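Local coordinates for putative alpha/beta hydrolase FOLD protein (Candidatus Nitrososphaera gargensis, PDB 5A62), which probably hydrolyses carboxylic esters, as a carboxylesterase-like enzyme of the alpha/beta hydrolase fold in an ammonia-oxidising archaeon, at residues 8-13 and 66-71; 30-35 and 59-64; 126-131 and 196-201; 94-99 and 120-125. All coordinates share one frame; numbering follows the deposited sequence.

How the contacts relate
Contacts 2 and 4 make up the probable active-site end of the sheet: the loop after strand 25-29 reaches the turn after strand 93-98 through Pro31, which packs on His98 and Ser99. Their centres lie about 15 Å apart. Contact 1 sits farther out, about 20 Å from the centre of the chain, and touches contact 2, Val11 on Arg59 and Ser12 and Thr13 on Thr64. Along the chain, contact 2 falls within the span bridged by contact 1; contact 4 follows, and contact 3 closes last. Contact 3 meets contact 4 where Pro126 packs on Met121, and it joins the two ends of the helices from 131-134 to 185-194, before helix 202-209. Contacts 1 and 3 both reach the second subunit.

Contact 1: 8-13 and 66-71; sequences SNSVST and MGKTGA
The turn at Asn9 to Val11 comes up against the loop at Gly67 and Lys68, with the CA atoms of Val11 and Gly67 4.2 Å apart and no regular strand formed where they meet. Lys68 N donates to Asn9 O at 3.0 Å, a fairly straight bond with 160° at the hydrogen. A water adds a second donor to that oxygen; it also donates to Met66 O and accepts from Thr69 N, so it ties the 66-69 turn to Asn9. Gly67, with no side chain to intervene, brings its CA to 3.3 Å from Asn9 O in a CA-H...O contact. The Lys68 side chain starts beside its backbone N (chi1 -76°) and then runs fully extended past the Ser10 hydroxyl, CE lying 3.5 Å from OG. Its NZ reaches Ser8 O at 2.9 Å, coming from above the carbonyl plane and not along a lone pair. The same ammonium also donates to Ile145 O of the second subunit. Val11 presses CG2 against Met66 O at 3.4 Å, and Arg59 touches the side chains of Asn9, Val11 and Met66. Within the turn, Asn9 OD1 accepts from Val11 N at 2.9 Å. That is an Asx turn just before strand 12-18, the second strand from the edge of the alpha/beta hydrolase sheet; here it meets the loop after strand 52-56 beside the second subunit.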
loop_
_atom_site.group_PDB
_atom_site.type_symbol
_atom_site.label_atom_id
_atom_site.label_comp_id
_atom_site.label_asym_id
_atom_site.label_seq_id
_atom_site.Cartn_x
_atom_site.Cartn_y
_atom_site.Cartn_z
ATOM N N SER A 8 0.753 -21.587 -2.198
ATOM C CA SER A 8 -0.420 -20.730 -2.461
ATOM C C SER A 8 -0.111 -19.300 -2.886
ATOM O O SER A 8 -0.926 -18.701 -3.606
ATOM C CB SER A 8 -1.339 -20.719 -1.280
ATOM O OG SER A 8 -0.652 -20.452 -0.104
ATOM N N ASN A 9 1.012 -18.735 -2.441
ATOM C CA ASN A 9 1.362 -17.379 -2.855
ATOM C C ASN A 9 2.727 -17.303 -3.562
ATOM O O ASN A 9 3.119 -16.261 -4.065
ATOM C CB ASN A 9 1.271 -16.419 -1.687
ATOM C CG ASN A 9 2.298 -16.702 -0.610
ATOM O OD1 ASN A 9 3.347 -17.208 -0.869
ATOM N ND2 ASN A 9 1.977 -16.348 0.612
ATOM N N SER A 10 3.405 -18.449 -3.739
ATOM C CA SER A 10 4.676 -18.578 -4.415
ATOM C C SER A 10 5.828 -17.777 -3.818
ATOM O O SER A 10 6.890 -17.739 -4.404
ATOM C CB SER A 10 4.558 -18.307 -5.893
ATOM O OG SER A 10 3.515 -19.124 -6.462
ATOM N N VAL A 11 5.657 -17.239 -2.637
ATOM C CA VAL A 11 6.782 -16.634 -1.927
ATOM C C VAL A 11 7.718 -17.693 -1.452
ATOM O O VAL A 11 7.274 -18.623 -0.751
ATOM C CB VAL A 11 6.298 -15.767 -0.762
ATOM C CG1 VAL A 11 7.452 -15.149 0.013
ATOM C CG2 VAL A 11 5.382 -14.591 -1.269
ATOM N N SER A 12 8.973 -17.583 -1.765
ATOM C CA SER A 12 10.014 -18.501 -1.251
ATOM C C SER A 12 10.938 -17.710 -0.328
ATOM O O SER A 12 11.805 -16.975 -0.767
ATOM C CB SER A 12 10.753 -19.080 -2.375
ATOM O OG SER A 12 11.643 -20.036 -1.935
ATOM N N THR A 13 10.719 -17.872 0.970
ATOM C CA THR A 13 11.452 -17.169 1.980
ATOM C C THR A 13 12.761 -17.819 2.225
ATOM O O THR A 13 12.834 -19.007 2.623
ATOM C CB THR A 13 10.669 -17.187 3.299
ATOM O OG1 THR A 13 9.453 -16.397 3.125
ATOM C CG2 THR A 13 11.464 -16.669 4.433
ATOM N N MET A 66 9.175 -12.253 -4.584
ATOM C CA MET A 66 7.910 -11.659 -4.309
ATOM C C MET A 66 6.707 -12.578 -4.416
ATOM O O MET A 66 5.678 -12.285 -3.815
ATOM C CB MET A 66 7.722 -10.446 -5.237
ATOM C CG MET A 66 8.714 -9.318 -5.063
ATOM S SD MET A 66 8.566 -8.471 -3.497
ATOM C CE MET A 66 6.969 -7.603 -3.654
ATOM N N GLY A 67 6.818 -13.692 -5.100
ATOM C CA GLY A 67 5.653 -14.542 -5.329
ATOM C C GLY A 67 4.798 -14.053 -6.464
ATOM O O GLY A 67 5.234 -13.358 -7.392
ATOM N N LYS A 68 3.533 -14.406 -6.385
ATOM C CA LYS A 68 2.536 -14.200 -7.394
ATOM C C LYS A 68 2.237 -12.742 -7.577
ATOM O O LYS A 68 1.711 -12.353 -8.623
ATOM C CB LYS A 68 1.237 -14.935 -6.930
ATOM C CG LYS A 68 1.245 -16.458 -7.089
ATOM C CD LYS A 68 -0.104 -17.097 -6.823
ATOM C CE LYS A 68 0.034 -18.613 -6.858
ATOM N NZ LYS A 68 -1.255 -19.194 -6.446
ATOM N N THR A 69 2.413 -11.945 -6.535
ATOM C CA THR A 69 2.026 -10.519 -6.569
ATOM C C THR A 69 3.225 -9.678 -6.268
ATOM O O THR A 69 4.300 -10.196 -5.870
ATOM C CB THR A 69 0.975 -10.211 -5.491
ATOM O OG1 THR A 69 1.585 -10.352 -4.186
ATOM C CG2 THR A 69 -0.194 -11.107 -5.636
ATOM N N GLY A 70 3.124 -8.383 -6.442
ATOM C CA GLY A 70 4.153 -7.480 -6.139
ATOM C C GLY A 70 3.798 -6.381 -5.138
ATOM O O GLY A 70 4.539 -5.402 -4.987
ATOM N N ALA A 71 2.674 -6.569 -4.475
ATOM C CA ALA A 71 2.153 -5.671 -3.440
ATOM C C ALA A 71 1.591 -6.510 -2.371
ATOM O O ALA A 71 1.089 -7.605 -2.648
ATOM C CB ALA A 71 1.060 -4.740 -3.969
HETATM O O HOH W 1 2.905 -13.123 -3.652
#

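Contact 2: 30-35 and 59-64; sequences HPIGGN and RGHHRT. With ACT (acetate ion), chain B.
His61 sets CG beside its backbone N (chi1 -74°) and turns its ring (chi2 62°) to present an edge to the Gly33-Gly34 backbone, while His30 folds its ring back between its own N and carbonyl carbon (chi1 68°) to meet it. Gly33 N donates to His61 NE2 at 3.0 Å, nearly straight and in the ring plane. On the other ring nitrogen, His61 ND1 donates to Arg59 O at 2.9 Å, so two in-plane bonds fix the rotation of the imidazole. Gly34 O approaches the same edge, 3.2 Å from His61 CD2. The His30 ring meets that of His61 obliquely, CE1 to CD2 3.6 Å; it is held by ND1 donating to Pro31 O and by NE2 bonding to Leu58 N. Pro31 O also takes Gly34 N, from its opposite face, in the type II turn. Ile32 N donates to an acetate oxygen, OXT, at 2.9 Å, and Ile100 N binds the acetate too, an arrangement consistent with an oxyanion hole. The two loops follow strands 25-29 and 52-56, and helix 185-194 covers them, Ala191 touching both Ile32 and His61.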
loop_
_atom_site.group_PDB
_atom_site.type_symbol
_atom_site.label_atom_id
_atom_site.label_comp_id
_atom_site.label_asym_id
_atom_site.label_seq_id
_atom_site.Cartn_x
_atom_site.Cartn_y
_atom_site.Cartn_z
ATOM N N HIS A 30 15.040 -7.986 9.843
ATOM C CA HIS A 30 15.755 -6.856 9.269
ATOM C C HIS A 30 14.829 -5.716 8.818
ATOM O O HIS A 30 13.615 -5.873 8.729
ATOM C CB HIS A 30 16.630 -7.334 8.102
ATOM C CG HIS A 30 15.866 -7.808 6.912
ATOM N ND1 HIS A 30 15.294 -6.927 6.033
ATOM C CD2 HIS A 30 15.629 -9.050 6.381
ATOM C CE1 HIS A 30 14.729 -7.603 5.040
ATOM N NE2 HIS A 30 14.891 -8.887 5.242
ATOM N N PRO A 31 15.402 -4.531 8.523
ATOM C CA PRO A 31 14.632 -3.369 8.094
ATOM C C PRO A 31 14.405 -3.377 6.603
ATOM O O PRO A 31 14.917 -4.191 5.873
ATOM C CB PRO A 31 15.557 -2.215 8.435
ATOM C CG PRO A 31 16.874 -2.740 8.272
ATOM C CD PRO A 31 16.793 -4.150 8.796
ATOM N N ILE A 32 13.584 -2.448 6.117
ATOM C CA ILE A 32 13.501 -2.234 4.684
ATOM C C ILE A 32 14.888 -1.950 4.141
ATOM O O ILE A 32 15.588 -1.086 4.704
ATOM C CB ILE A 32 12.522 -1.096 4.325
ATOM C CG1 ILE A 32 11.095 -1.503 4.726
ATOM C CG2 ILE A 32 12.615 -0.761 2.845
ATOM C CD1 ILE A 32 10.067 -0.414 4.469
ATOM N N GLY A 33 15.282 -2.623 3.078
ATOM C CA GLY A 33 16.580 -2.472 2.473
ATOM C C GLY A 33 17.626 -3.322 3.154
ATOM O O GLY A 33 18.781 -3.301 2.718
ATOM N N GLY A 34 17.261 -4.056 4.182
ATOM C CA GLY A 34 18.199 -4.972 4.870
ATOM C C GLY A 34 18.009 -6.386 4.400
ATOM O O GLY A 34 17.254 -6.707 3.480
ATOM N N ASN A 35 18.740 -7.289 5.040
ATOM C CA ASN A 35 18.732 -8.697 4.762
ATOM C C ASN A 35 19.584 -9.336 5.828
ATOM O O ASN A 35 20.010 -8.683 6.783
ATOM C CB ASN A 35 19.146 -8.957 3.354
ATOM C CG ASN A 35 20.442 -8.332 3.038
ATOM O OD1 ASN A 35 21.440 -8.572 3.744
ATOM N ND2 ASN A 35 20.467 -7.469 2.043
ATOM N N ARG A 59 10.048 -10.334 1.840
ATOM C CA ARG A 59 9.680 -10.366 0.413
ATOM C C ARG A 59 10.510 -9.405 -0.368
ATOM O O ARG A 59 10.657 -8.197 0.005
ATOM C CB ARG A 59 8.221 -10.003 0.181
ATOM C CG ARG A 59 7.283 -11.019 0.791
ATOM C CD ARG A 59 5.891 -10.780 0.341
ATOM N NE ARG A 59 4.967 -11.684 1.030
ATOM C CZ ARG A 59 3.714 -11.891 0.646
ATOM N NH1 ARG A 59 3.249 -11.323 -0.457
ATOM N NH2 ARG A 59 2.987 -12.743 1.390
ATOM N N GLY A 60 11.120 -9.879 -1.429
ATOM C CA GLY A 60 11.818 -9.008 -2.345
ATOM C C GLY A 60 13.159 -8.486 -1.881
ATOM O O GLY A 60 13.772 -7.567 -2.506
ATOM N N HIS A 61 13.659 -8.990 -0.744
ATOM C CA HIS A 61 14.920 -8.579 -0.182
ATOM C C HIS A 61 15.905 -9.755 -0.322
ATOM O O HIS A 61 15.661 -10.862 0.122
ATOM C CB HIS A 61 14.774 -8.219 1.281
ATOM C CG HIS A 61 14.090 -6.899 1.485
ATOM N ND1 HIS A 61 12.800 -6.610 1.093
ATOM C CD2 HIS A 61 14.590 -5.757 1.999
ATOM C CE1 HIS A 61 12.537 -5.340 1.387
ATOM N NE2 HIS A 61 13.604 -4.797 1.928
ATOM N N HIS A 62 17.006 -9.492 -1.054
ATOM C CA HIS A 62 18.147 -10.433 -1.233
ATOM C C HIS A 62 17.613 -11.721 -1.816
ATOM O O HIS A 62 17.147 -11.738 -2.965
ATOM C CB HIS A 62 18.930 -10.544 0.067
ATOM C CG HIS A 62 20.270 -11.201 -0.019
ATOM N ND1 HIS A 62 20.981 -11.423 -1.171
ATOM C CD2 HIS A 62 20.991 -11.696 0.990
ATOM C CE1 HIS A 62 22.144 -12.010 -0.843
ATOM N NE2 HIS A 62 22.173 -12.177 0.446
ATOM N N ARG A 63 17.637 -12.792 -1.055
ATOM C CA ARG A 63 17.298 -14.139 -1.573
ATOM C C ARG A 63 15.864 -14.461 -1.581
ATOM O O ARG A 63 15.491 -15.478 -2.193
ATOM C CB ARG A 63 18.106 -15.207 -0.830
ATOM C CG ARG A 63 19.588 -15.075 -1.148
ATOM C CD ARG A 63 20.493 -15.728 -0.125
ATOM N NE ARG A 63 20.558 -14.963 1.131
ATOM C CZ ARG A 63 21.516 -15.024 2.026
ATOM N NH1 ARG A 63 22.551 -15.848 1.822
ATOM N NH2 ARG A 63 21.503 -14.255 3.079
ATOM N N THR A 64 14.993 -13.675 -0.985
ATOM C CA THR A 64 13.548 -13.875 -1.027
ATOM C C THR A 64 12.903 -13.131 -2.183
ATOM O O THR A 64 13.185 -11.977 -2.397
ATOM C CB THR A 64 12.914 -13.478 0.310
ATOM O OG1 THR A 64 13.483 -14.282 1.350
ATOM C CG2 THR A 64 11.393 -13.653 0.293
HETATM C C ACT B . 11.845 0.623 7.654
HETATM O O ACT B . 12.537 1.436 6.991
HETATM O OXT ACT B . 12.235 -0.503 7.783
HETATM C CH3 ACT B . 10.473 1.018 8.267
#

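Contact 3: 126-131 and 196-201; sequences PKKFQE and YTIPGN
In the alpha/beta hydrolase fold a helical cap is commonly inserted after the strand that here is 116-122, and this contact joins the two ends of such an insertion, residues 126-131 leading in and 196-201 leading out. The polar part rests on Lys128. Its chain bends at chi3 (84°) and chi4 (47°), curling round the Ile198 carbonyl so that NZ donates to Ile198 O at 2.8 Å, in the carbonyl plane; a weak second bond runs from NZ to Tyr196 O. Two waters add bridges, one donating to both Pro126 O and Pro199 O, the other accepting from Tyr196 OH and donating to Glu131 O. At the dimer interface, Glu131 OE2 accepts from Gly200 N of the second subunit, and Gly200 N of this chain donates likewise to Glu131 OE2 of the second subunit. The apolar part belongs to Ile198, which points toward 126-131 and lies alongside the lysine chain, with CG2 4.0 Å from Lys128 CG. Helix 100-111 backs this region, Ile103 touching both Ile198 and Phe129. Where the phenyl ring and the isoleucine cross, Phe129 CE2 lies 3.7 Å from Ile198 CD1.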
loop_
_atom_site.group_PDB
_atom_site.type_symbol
_atom_site.label_atom_id
_atom_site.label_comp_id
_atom_site.label_asym_id
_atom_site.label_seq_id
_atom_site.Cartn_x
_atom_site.Cartn_y
_atom_site.Cartn_z
ATOM N N PRO A 126 4.998 -0.141 17.324
ATOM C CA PRO A 126 3.715 -0.665 16.888
ATOM C C PRO A 126 2.800 0.386 16.249
ATOM O O PRO A 126 1.717 0.051 15.830
ATOM C CB PRO A 126 3.076 -1.159 18.189
ATOM C CG PRO A 126 3.763 -0.381 19.242
ATOM C CD PRO A 126 5.082 0.054 18.781
ATOM N N LYS A 127 3.199 1.641 16.175
ATOM C CA LYS A 127 2.324 2.679 15.710
ATOM C C LYS A 127 2.287 2.812 14.192
ATOM O O LYS A 127 3.260 2.535 13.472
ATOM C CB LYS A 127 2.777 4.009 16.313
ATOM C CG LYS A 127 2.515 3.955 17.807
ATOM C CD LYS A 127 2.210 5.276 18.466
ATOM C CE LYS A 127 1.016 5.951 17.832
ATOM N NZ LYS A 127 0.646 7.168 18.590
ATOM N N LYS A 128 1.145 3.264 13.728
ATOM C CA LYS A 128 1.043 3.770 12.380
ATOM C C LYS A 128 1.849 5.033 12.245
ATOM O O LYS A 128 2.014 5.833 13.190
ATOM C CB LYS A 128 -0.402 4.150 12.062
ATOM C CG LYS A 128 -1.290 3.086 11.640
ATOM C CD LYS A 128 -2.575 3.696 10.952
ATOM C CE LYS A 128 -2.578 4.088 9.468
ATOM N NZ LYS A 128 -2.000 3.086 8.487
ATOM N N PHE A 129 2.333 5.283 11.054
ATOM C CA PHE A 129 3.029 6.528 10.751
ATOM C C PHE A 129 2.034 7.644 10.491
ATOM O O PHE A 129 0.928 7.424 10.052
ATOM C CB PHE A 129 3.914 6.378 9.525
ATOM C CG PHE A 129 5.067 5.438 9.757
ATOM C CD1 PHE A 129 6.214 5.836 10.402
ATOM C CD2 PHE A 129 4.972 4.102 9.347
ATOM C CE1 PHE A 129 7.243 4.949 10.650
ATOM C CE2 PHE A 129 6.001 3.210 9.573
ATOM C CZ PHE A 129 7.135 3.623 10.232
ATOM N N GLN A 130 2.480 8.847 10.767
ATOM C CA GLN A 130 1.822 9.992 10.188
ATOM C C GLN A 130 2.207 10.094 8.718
ATOM O O GLN A 130 3.294 9.725 8.286
ATOM C CB GLN A 130 2.243 11.250 10.968
ATOM C CG GLN A 130 1.687 11.313 12.408
ATOM C CD GLN A 130 0.152 11.178 12.496
ATOM O OE1 GLN A 130 -0.395 10.194 12.998
ATOM N NE2 GLN A 130 -0.549 12.177 11.971
ATOM N N GLU A 131 1.336 10.684 7.895
ATOM C CA GLU A 131 1.663 10.864 6.486
ATOM C C GLU A 131 2.982 11.571 6.294
ATOM O O GLU A 131 3.738 11.215 5.401
ATOM C CB GLU A 131 0.572 11.663 5.702
ATOM C CG GLU A 131 -0.646 10.863 5.482
ATOM C CD GLU A 131 -1.712 11.609 4.670
ATOM O OE1 GLU A 131 -1.391 12.543 3.901
ATOM O OE2 GLU A 131 -2.795 11.163 4.871
ATOM N N TYR A 196 1.918 1.947 4.744
ATOM C CA TYR A 196 0.582 2.583 4.858
ATOM C C TYR A 196 -0.507 1.684 5.366
ATOM O O TYR A 196 -1.598 2.114 5.726
ATOM C CB TYR A 196 0.126 3.112 3.494
ATOM C CG TYR A 196 0.869 4.328 3.010
ATOM C CD1 TYR A 196 0.400 5.584 3.343
ATOM C CD2 TYR A 196 1.962 4.265 2.181
ATOM C CE1 TYR A 196 1.061 6.712 2.931
ATOM C CE2 TYR A 196 2.570 5.409 1.731
ATOM C CZ TYR A 196 2.116 6.627 2.122
ATOM O OH TYR A 196 2.766 7.780 1.661
ATOM N N THR A 197 -0.235 0.373 5.385
ATOM C CA THR A 197 -1.240 -0.634 5.730
ATOM C C THR A 197 -1.121 -1.096 7.155
ATOM O O THR A 197 -1.856 -2.028 7.558
ATOM C CB THR A 197 -1.190 -1.852 4.787
ATOM O OG1 THR A 197 -0.017 -2.614 5.086
ATOM C CG2 THR A 197 -1.137 -1.422 3.377
ATOM N N ILE A 198 -0.273 -0.454 7.970
ATOM C CA ILE A 198 -0.176 -0.828 9.409
ATOM C C ILE A 198 -1.526 -0.467 10.067
ATOM O O ILE A 198 -1.972 0.678 9.867
ATOM C CB ILE A 198 0.901 -0.029 10.070
ATOM C CG1 ILE A 198 2.282 -0.358 9.484
ATOM C CG2 ILE A 198 0.881 -0.242 11.560
ATOM C CD1 ILE A 198 3.324 0.679 9.879
ATOM N N PRO A 199 -2.130 -1.357 10.793
ATOM C CA PRO A 199 -3.438 -1.040 11.432
ATOM C C PRO A 199 -3.234 -0.038 12.532
ATOM O O PRO A 199 -2.181 0.008 13.179
ATOM C CB PRO A 199 -3.938 -2.352 11.953
ATOM C CG PRO A 199 -3.123 -3.389 11.340
ATOM C CD PRO A 199 -1.806 -2.758 10.906
ATOM N N GLY A 200 -4.282 0.732 12.824
ATOM C CA GLY A 200 -4.180 1.743 13.891
ATOM C C GLY A 200 -4.302 1.192 15.298
ATOM O O GLY A 200 -4.144 1.971 16.223
ATOM N N ASN A 201 -4.615 -0.068 15.459
ATOM C CA ASN A 201 -4.827 -0.655 16.800
ATOM C C ASN A 201 -3.740 -1.630 17.261
ATOM O O ASN A 201 -3.981 -2.463 18.129
ATOM C CB ASN A 201 -6.178 -1.349 16.845
ATOM C CG ASN A 201 -6.224 -2.653 16.050
ATOM O OD1 ASN A 201 -5.371 -2.968 15.209
ATOM N ND2 ASN A 201 -7.237 -3.450 16.349
HETATM O O HOH W 2 -0.894 0.795 15.386
HETATM O O HOH W 3 2.942 10.277 2.936
#

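Contact 4: 94-99 and 120-125; sequences TIIGHS and IMINGS
This is the beta-alpha-beta unit that carries the probable nucleophile elbow of the hydrolase: strand 93-98 runs into Ser99, helix 100-111 follows, and strand 116-122 returns parallel alongside the first; the axes of 94-98 and 120-122 come within 4.7 Å. Four hydrogen bonds join them as a parallel ladder. Ile120 N donates to Ile95 O and Gly97 N to Ile120 O, then Ile122 N bonds to Gly97 O at 2.8 Å and is almost straight. The last rung, Ser99 N to Ile122 O at 2.9 Å, lies beyond strand 93-98 and holds the elbow itself. Ser99 has the strained backbone (phi 58°, psi -118°) expected of a nucleophile elbow in a GxSxG sequence. Its side chain is modelled in two conformers; in one, OG bonds to His248 NE2, a pairing suggestive only, and an acetate lies about 3 Å away between nearest atoms. Ile96, His98, Ile120 and Ile122 share one face of the sheet. There Ile96 and Ile120 lie side by side, CG1 4.1 Å from CD1, under helix 256-272, while Ile96 CG2 touches Ile122 CD1 at 3.9 Å. His98 holds CG anti to its backbone N (chi1 175°), which brings the ring alongside Ile122 O, and NE2 bonds to His248 O. Next to it in the ring, His98 CD2 lies 3.2 Å from Ile122 O, which sits at the edge in the ring plane.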
loop_
_atom_site.group_PDB
_atom_site.type_symbol
_atom_site.label_atom_id
_atom_site.label_comp_id
_atom_site.label_asym_id
_atom_site.label_seq_id
_atom_site.Cartn_x
_atom_site.Cartn_y
_atom_site.Cartn_z
ATOM N N THR A 94 11.604 -15.096 21.381
ATOM C CA THR A 94 11.734 -13.671 21.488
ATOM C C THR A 94 12.072 -13.167 20.083
ATOM O O THR A 94 12.935 -13.725 19.420
ATOM C CB THR A 94 12.779 -13.281 22.479
ATOM O OG1 THR A 94 12.222 -13.588 23.784
ATOM C CG2 THR A 94 13.116 -11.804 22.426
ATOM N N ILE A 95 11.480 -12.053 19.666
ATOM C CA ILE A 95 11.719 -11.478 18.329
ATOM C C ILE A 95 12.442 -10.142 18.491
ATOM O O ILE A 95 12.013 -9.312 19.260
ATOM C CB ILE A 95 10.404 -11.270 17.613
ATOM C CG1 ILE A 95 9.623 -12.570 17.493
ATOM C CG2 ILE A 95 10.646 -10.720 16.232
ATOM C CD1 ILE A 95 8.164 -12.428 17.020
ATOM N N ILE A 96 13.494 -10.006 17.737
ATOM C CA ILE A 96 14.337 -8.816 17.674
ATOM C C ILE A 96 14.122 -8.230 16.266
ATOM O O ILE A 96 14.529 -8.838 15.303
ATOM C CB ILE A 96 15.796 -9.066 17.939
ATOM C CG1 ILE A 96 15.936 -9.691 19.350
ATOM C CG2 ILE A 96 16.565 -7.775 17.801
ATOM C CD1 ILE A 96 17.273 -10.330 19.537
ATOM N N GLY A 97 13.483 -7.051 16.215
ATOM C CA GLY A 97 13.187 -6.481 14.917
ATOM C C GLY A 97 13.632 -5.074 14.758
ATOM O O GLY A 97 13.446 -4.276 15.664
ATOM N N HIS A 98 14.260 -4.740 13.632
ATOM C CA HIS A 98 14.776 -3.413 13.345
ATOM C C HIS A 98 13.853 -2.774 12.340
ATOM O O HIS A 98 13.592 -3.304 11.282
ATOM C CB HIS A 98 16.207 -3.491 12.762
ATOM C CG HIS A 98 16.779 -2.185 12.334
ATOM N ND1 HIS A 98 17.680 -2.099 11.297
ATOM C CD2 HIS A 98 16.684 -0.959 12.837
ATOM C CE1 HIS A 98 18.045 -0.829 11.145
ATOM N NE2 HIS A 98 17.464 -0.112 12.080
ATOM N N SER A 99 13.388 -1.573 12.687
ATOM C CA SER A 99 12.543 -0.737 11.816
ATOM C C SER A 99 11.276 -1.498 11.447
ATOM O O SER A 99 10.512 -1.872 12.282
ATOM C CB SER A 99 13.324 -0.193 10.626
ATOM O OG SER A 99 12.696 1.021 10.205
ATOM N N ILE A 120 11.744 -7.145 21.025
ATOM C CA ILE A 120 12.776 -6.119 21.168
ATOM C C ILE A 120 12.773 -5.363 19.882
ATOM O O ILE A 120 13.242 -5.898 18.866
ATOM C CB ILE A 120 14.147 -6.675 21.512
ATOM C CG1 ILE A 120 14.043 -7.499 22.787
ATOM C CG2 ILE A 120 15.126 -5.484 21.686
ATOM C CD1 ILE A 120 15.313 -8.251 23.133
ATOM N N MET A 121 12.292 -4.143 19.888
ATOM C CA MET A 121 12.147 -3.315 18.685
ATOM C C MET A 121 13.283 -2.313 18.634
ATOM O O MET A 121 13.436 -1.528 19.588
ATOM C CB MET A 121 10.841 -2.554 18.714
ATOM C CG MET A 121 9.613 -3.445 18.753
ATOM S SD MET A 121 8.074 -2.547 18.861
ATOM C CE MET A 121 8.144 -1.942 20.557
ATOM N N ILE A 122 14.099 -2.326 17.607
ATOM C CA ILE A 122 15.238 -1.445 17.449
ATOM C C ILE A 122 14.816 -0.440 16.379
ATOM O O ILE A 122 14.595 -0.797 15.226
ATOM C CB ILE A 122 16.476 -2.170 17.031
ATOM C CG1 ILE A 122 16.803 -3.318 18.009
ATOM C CG2 ILE A 122 17.621 -1.149 16.860
ATOM C CD1 ILE A 122 17.974 -4.164 17.612
ATOM N N ASN A 123 14.641 0.850 16.741
ATOM C CA ASN A 123 14.066 1.871 15.887
ATOM C C ASN A 123 12.857 1.349 15.153
ATOM O O ASN A 123 12.755 1.501 13.937
ATOM C CB ASN A 123 15.140 2.382 14.882
ATOM C CG ASN A 123 16.263 3.141 15.561
ATOM O OD1 ASN A 123 16.056 3.781 16.610
ATOM N ND2 ASN A 123 17.443 3.061 14.956
ATOM N N GLY A 124 11.945 0.837 15.914
ATOM C CA GLY A 124 10.664 0.384 15.461
ATOM C C GLY A 124 9.596 0.655 16.471
ATOM O O GLY A 124 9.891 1.030 17.609
ATOM N N SER A 125 8.352 0.562 16.070
ATOM C CA SER A 125 7.266 0.692 17.026
ATOM C C SER A 125 6.027 0.004 16.507
ATOM O O SER A 125 5.957 -0.328 15.318
ATOM C CB SER A 125 6.959 2.176 17.222
ATOM O OG SER A 125 6.026 2.692 16.281
#